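Local coordinates for protein putative glucose-6-phosphate 1-epimerase (Salmonella typhimurium, PDB 2HTA) that probably catalyses the interconversion of the alpha and beta anomers of glucose 6-phosphate as a monomeric hexose-6-phosphate mutarotase, at residues T175-I187 against Y275-T287. Sequence-based numbering, arbitrary orientation.
Sequences TSALHSYFNVGDI and YKTFVCVETVYAT
H179 and E282, the two inferred active-site residues, stack against each other where adjacent antiparallel strands of the galactose-mutarotase-type beta-supersandwich run side by side. Their ring and carboxylate planes lie 22° apart, and E282 OE2 sits over one ring face, offset toward the rim, 3.2 Å from H179 CE1. The poor angle between OE2 and NE2 separately rules out a hydrogen bond, and E282 OE1 is buried with no partner in the model. With CG anti to the backbone N (chi1 -167°), the H179 ring swings back beside the extended E282 side chain, both pointing the same way; H179 centres an inverse gamma turn that interrupts the strand.

Regular pairing runs through S176-Y285 to L178-T283 and resumes at Y181-C280, with F182-V279 the next hydrogen-bonded pair. Between them, V281 N reaches S180 O over a longer 3.3 Å. The face carrying Y181, C280 and F278 is tightly packed: C280 SG lies 3.5 Å from the Y181 ring centroid, 11° off the ring normal, while Y181 CD2 rests 3.5 Å from F278 CD1 over the F278 ring face. The Y181 hydroxyl is hydrogen-bonded to R89, a substrate-binding residue by similarity.

Looser contact is confined to G185, D186 and the K276 side chain, which extends outward toward solvent. I187 closes the buried side of this end: its N donates to K276 O at 2.8 Å, and its CD1 lies 3.9 Å from V279 CB.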
# COMPACT_ATOMS: atom_id res chain seq x y z
N THR A 175 7.94 1.99 -13.55
CA THR A 175 8.05 1.04 -12.47
C THR A 175 7.07 1.50 -11.37
O THR A 175 6.68 2.68 -11.30
CB THR A 175 9.48 0.90 -11.93
OG1 THR A 175 9.94 2.17 -11.48
CG2 THR A 175 10.49 0.34 -13.07
N SER A 176 6.59 0.55 -10.58
CA SER A 176 5.49 0.85 -9.66
C SER A 176 5.49 -0.16 -8.51
O SER A 176 6.20 -1.18 -8.57
CB SER A 176 4.15 0.83 -10.36
OG SER A 176 3.96 -0.40 -11.06
N ALA A 177 4.67 0.13 -7.49
CA ALA A 177 4.48 -0.76 -6.34
C ALA A 177 3.14 -0.49 -5.63
O ALA A 177 2.61 0.66 -5.68
CB ALA A 177 5.61 -0.54 -5.30
N LEU A 178 2.60 -1.53 -4.97
CA LEU A 178 1.57 -1.30 -3.97
C LEU A 178 2.31 -1.55 -2.65
O LEU A 178 2.73 -2.68 -2.36
CB LEU A 178 0.38 -2.26 -4.20
CG LEU A 178 -0.20 -2.23 -5.60
CD1 LEU A 178 -1.34 -3.29 -5.79
CD2 LEU A 178 -0.78 -0.80 -5.88
N HIS A 179 2.59 -0.47 -1.92
CA HIS A 179 3.60 -0.46 -0.85
C HIS A 179 2.94 -0.81 0.50
O HIS A 179 3.07 -0.07 1.47
CB HIS A 179 4.17 0.97 -0.78
CG HIS A 179 5.42 1.12 0.03
ND1 HIS A 179 5.49 0.79 1.36
CD2 HIS A 179 6.62 1.70 -0.27
CE1 HIS A 179 6.69 1.09 1.84
NE2 HIS A 179 7.38 1.68 0.88
N SER A 180 2.23 -1.93 0.58
CA SER A 180 1.39 -2.19 1.77
C SER A 180 2.10 -2.35 3.12
O SER A 180 3.11 -3.04 3.21
CB SER A 180 0.58 -3.48 1.51
OG SER A 180 0.10 -3.42 0.20
N TYR A 181 1.54 -1.69 4.15
CA TYR A 181 1.96 -1.78 5.56
C TYR A 181 0.95 -2.67 6.32
O TYR A 181 -0.19 -2.27 6.48
CB TYR A 181 1.85 -0.41 6.22
CG TYR A 181 2.90 0.57 5.76
CD1 TYR A 181 2.83 1.17 4.48
CD2 TYR A 181 3.91 0.95 6.61
CE1 TYR A 181 3.76 2.16 4.04
CE2 TYR A 181 4.90 1.93 6.17
CZ TYR A 181 4.81 2.49 4.91
OH TYR A 181 5.75 3.44 4.49
N PHE A 182 1.43 -3.78 6.84
CA PHE A 182 0.62 -4.76 7.53
C PHE A 182 0.88 -4.64 9.01
O PHE A 182 2.02 -4.58 9.45
CB PHE A 182 0.94 -6.15 6.99
CG PHE A 182 0.54 -6.32 5.57
CD1 PHE A 182 1.49 -6.29 4.55
CD2 PHE A 182 -0.81 -6.39 5.24
CE1 PHE A 182 1.09 -6.38 3.21
CE2 PHE A 182 -1.24 -6.52 3.90
CZ PHE A 182 -0.28 -6.50 2.88
N ASN A 183 -0.22 -4.57 9.74
CA ASN A 183 -0.25 -4.49 11.20
C ASN A 183 0.17 -5.84 11.77
O ASN A 183 -0.38 -6.88 11.41
CB ASN A 183 -1.69 -4.09 11.60
CG ASN A 183 -1.85 -3.78 13.08
OD1 ASN A 183 -0.97 -3.18 13.70
ND2 ASN A 183 -3.01 -4.17 13.66
N VAL A 184 1.21 -5.81 12.59
CA VAL A 184 1.72 -7.02 13.26
C VAL A 184 1.81 -6.78 14.76
O VAL A 184 1.93 -5.63 15.21
CB VAL A 184 3.09 -7.53 12.71
CG1 VAL A 184 2.96 -7.90 11.24
CG2 VAL A 184 4.21 -6.52 12.91
N GLY A 185 1.75 -7.86 15.53
CA GLY A 185 1.86 -7.70 17.01
C GLY A 185 3.22 -7.24 17.47
O GLY A 185 3.34 -6.32 18.31
N ASP A 186 4.25 -7.87 16.93
CA ASP A 186 5.62 -7.53 17.27
C ASP A 186 6.57 -7.94 16.18
O ASP A 186 6.78 -9.13 15.92
CB ASP A 186 5.97 -8.31 18.54
CG ASP A 186 7.34 -7.96 19.10
OD1 ASP A 186 8.19 -7.35 18.43
OD2 ASP A 186 7.54 -8.32 20.27
N ILE A 187 7.25 -6.96 15.60
CA ILE A 187 8.10 -7.26 14.45
C ILE A 187 9.20 -8.29 14.78
O ILE A 187 9.66 -9.05 13.92
CB ILE A 187 8.74 -5.96 13.92
CG1 ILE A 187 9.58 -6.21 12.67
CG2 ILE A 187 9.58 -5.31 15.00
CD1 ILE A 187 8.77 -6.60 11.40
N TYR A 275 7.94 1.11 14.04
CA TYR A 275 8.52 -0.08 13.39
C TYR A 275 8.17 -1.38 14.10
O TYR A 275 8.19 -2.42 13.48
CB TYR A 275 10.03 0.04 13.28
CG TYR A 275 10.73 -0.25 14.62
CD1 TYR A 275 11.32 -1.51 14.88
CD2 TYR A 275 10.73 0.70 15.64
CE1 TYR A 275 11.92 -1.80 16.10
CE2 TYR A 275 11.32 0.42 16.86
CZ TYR A 275 11.92 -0.82 17.08
OH TYR A 275 12.51 -1.06 18.30
N LYS A 276 7.85 -1.32 15.39
CA LYS A 276 7.46 -2.48 16.15
C LYS A 276 6.20 -3.20 15.65
O LYS A 276 6.08 -4.39 15.85
CB LYS A 276 7.24 -2.11 17.62
CG LYS A 276 8.60 -1.87 18.29
CD LYS A 276 8.47 -1.56 19.76
CE LYS A 276 9.87 -1.56 20.41
NZ LYS A 276 9.80 -1.47 21.91
N THR A 277 5.25 -2.46 15.06
CA THR A 277 3.95 -3.04 14.77
C THR A 277 3.56 -3.06 13.29
O THR A 277 2.38 -3.23 12.94
CB THR A 277 2.84 -2.39 15.61
OG1 THR A 277 2.91 -0.96 15.47
CG2 THR A 277 3.05 -2.78 17.10
N PHE A 278 4.57 -2.96 12.41
CA PHE A 278 4.30 -3.25 11.00
C PHE A 278 5.43 -3.95 10.28
O PHE A 278 6.61 -3.88 10.71
CB PHE A 278 3.87 -1.97 10.24
CG PHE A 278 5.02 -1.05 9.85
CD1 PHE A 278 5.72 -1.23 8.65
CD2 PHE A 278 5.39 -0.00 10.70
CE1 PHE A 278 6.78 -0.39 8.30
CE2 PHE A 278 6.45 0.87 10.34
CZ PHE A 278 7.12 0.68 9.14
N VAL A 279 5.08 -4.61 9.18
CA VAL A 279 6.06 -5.05 8.20
C VAL A 279 5.45 -4.68 6.84
O VAL A 279 4.23 -4.81 6.66
CB VAL A 279 6.36 -6.58 8.28
CG1 VAL A 279 5.12 -7.45 7.93
CG2 VAL A 279 7.50 -7.01 7.41
N CYS A 280 6.30 -4.21 5.94
CA CYS A 280 5.85 -3.98 4.56
C CYS A 280 6.13 -5.16 3.69
O CYS A 280 7.27 -5.63 3.62
CB CYS A 280 6.47 -2.71 3.95
SG CYS A 280 5.84 -1.22 4.68
N VAL A 281 5.08 -5.62 2.99
CA VAL A 281 5.22 -6.67 1.98
C VAL A 281 4.54 -6.11 0.73
O VAL A 281 3.28 -6.02 0.65
CB VAL A 281 4.61 -8.07 2.43
CG1 VAL A 281 4.62 -9.12 1.25
CG2 VAL A 281 5.27 -8.63 3.74
N GLU A 282 5.37 -5.70 -0.24
CA GLU A 282 4.95 -4.82 -1.33
C GLU A 282 4.89 -5.61 -2.63
O GLU A 282 5.79 -6.41 -2.90
CB GLU A 282 6.00 -3.71 -1.48
CG GLU A 282 6.30 -3.03 -0.14
CD GLU A 282 7.39 -1.99 -0.26
OE1 GLU A 282 7.62 -1.47 -1.36
OE2 GLU A 282 7.98 -1.65 0.78
N THR A 283 3.87 -5.35 -3.44
CA THR A 283 3.79 -5.90 -4.81
C THR A 283 4.48 -4.93 -5.72
O THR A 283 4.09 -3.75 -5.79
CB THR A 283 2.34 -6.05 -5.28
OG1 THR A 283 1.63 -6.87 -4.34
CG2 THR A 283 2.31 -6.74 -6.62
N VAL A 284 5.48 -5.40 -6.46
CA VAL A 284 6.44 -4.47 -7.08
C VAL A 284 6.74 -4.81 -8.53
O VAL A 284 6.82 -5.97 -8.89
CB VAL A 284 7.75 -4.40 -6.23
CG1 VAL A 284 8.88 -3.55 -6.91
CG2 VAL A 284 7.48 -3.84 -4.79
N TYR A 285 6.94 -3.79 -9.37
CA TYR A 285 7.41 -4.03 -10.73
C TYR A 285 8.59 -3.06 -10.87
O TYR A 285 8.38 -1.93 -11.21
CB TYR A 285 6.32 -3.73 -11.73
CG TYR A 285 6.55 -4.48 -13.04
CD1 TYR A 285 5.70 -5.52 -13.44
CD2 TYR A 285 7.67 -4.19 -13.83
CE1 TYR A 285 5.91 -6.27 -14.65
CE2 TYR A 285 7.90 -4.93 -15.07
CZ TYR A 285 7.01 -5.94 -15.47
OH TYR A 285 7.21 -6.64 -16.66
N ALA A 286 9.79 -3.50 -10.47
CA ALA A 286 10.95 -2.54 -10.36
C ALA A 286 12.19 -2.99 -11.21
O ALA A 286 12.92 -2.14 -11.77
CB ALA A 286 11.36 -2.30 -8.94
N THR A 287 12.50 -4.27 -11.24
CA THR A 287 13.76 -4.71 -11.83
C THR A 287 13.78 -4.67 -13.39
O THR A 287 14.84 -4.89 -14.01
CB THR A 287 14.21 -6.11 -11.31
OG1 THR A 287 13.16 -7.03 -11.54
CG2 THR A 287 14.42 -6.12 -9.84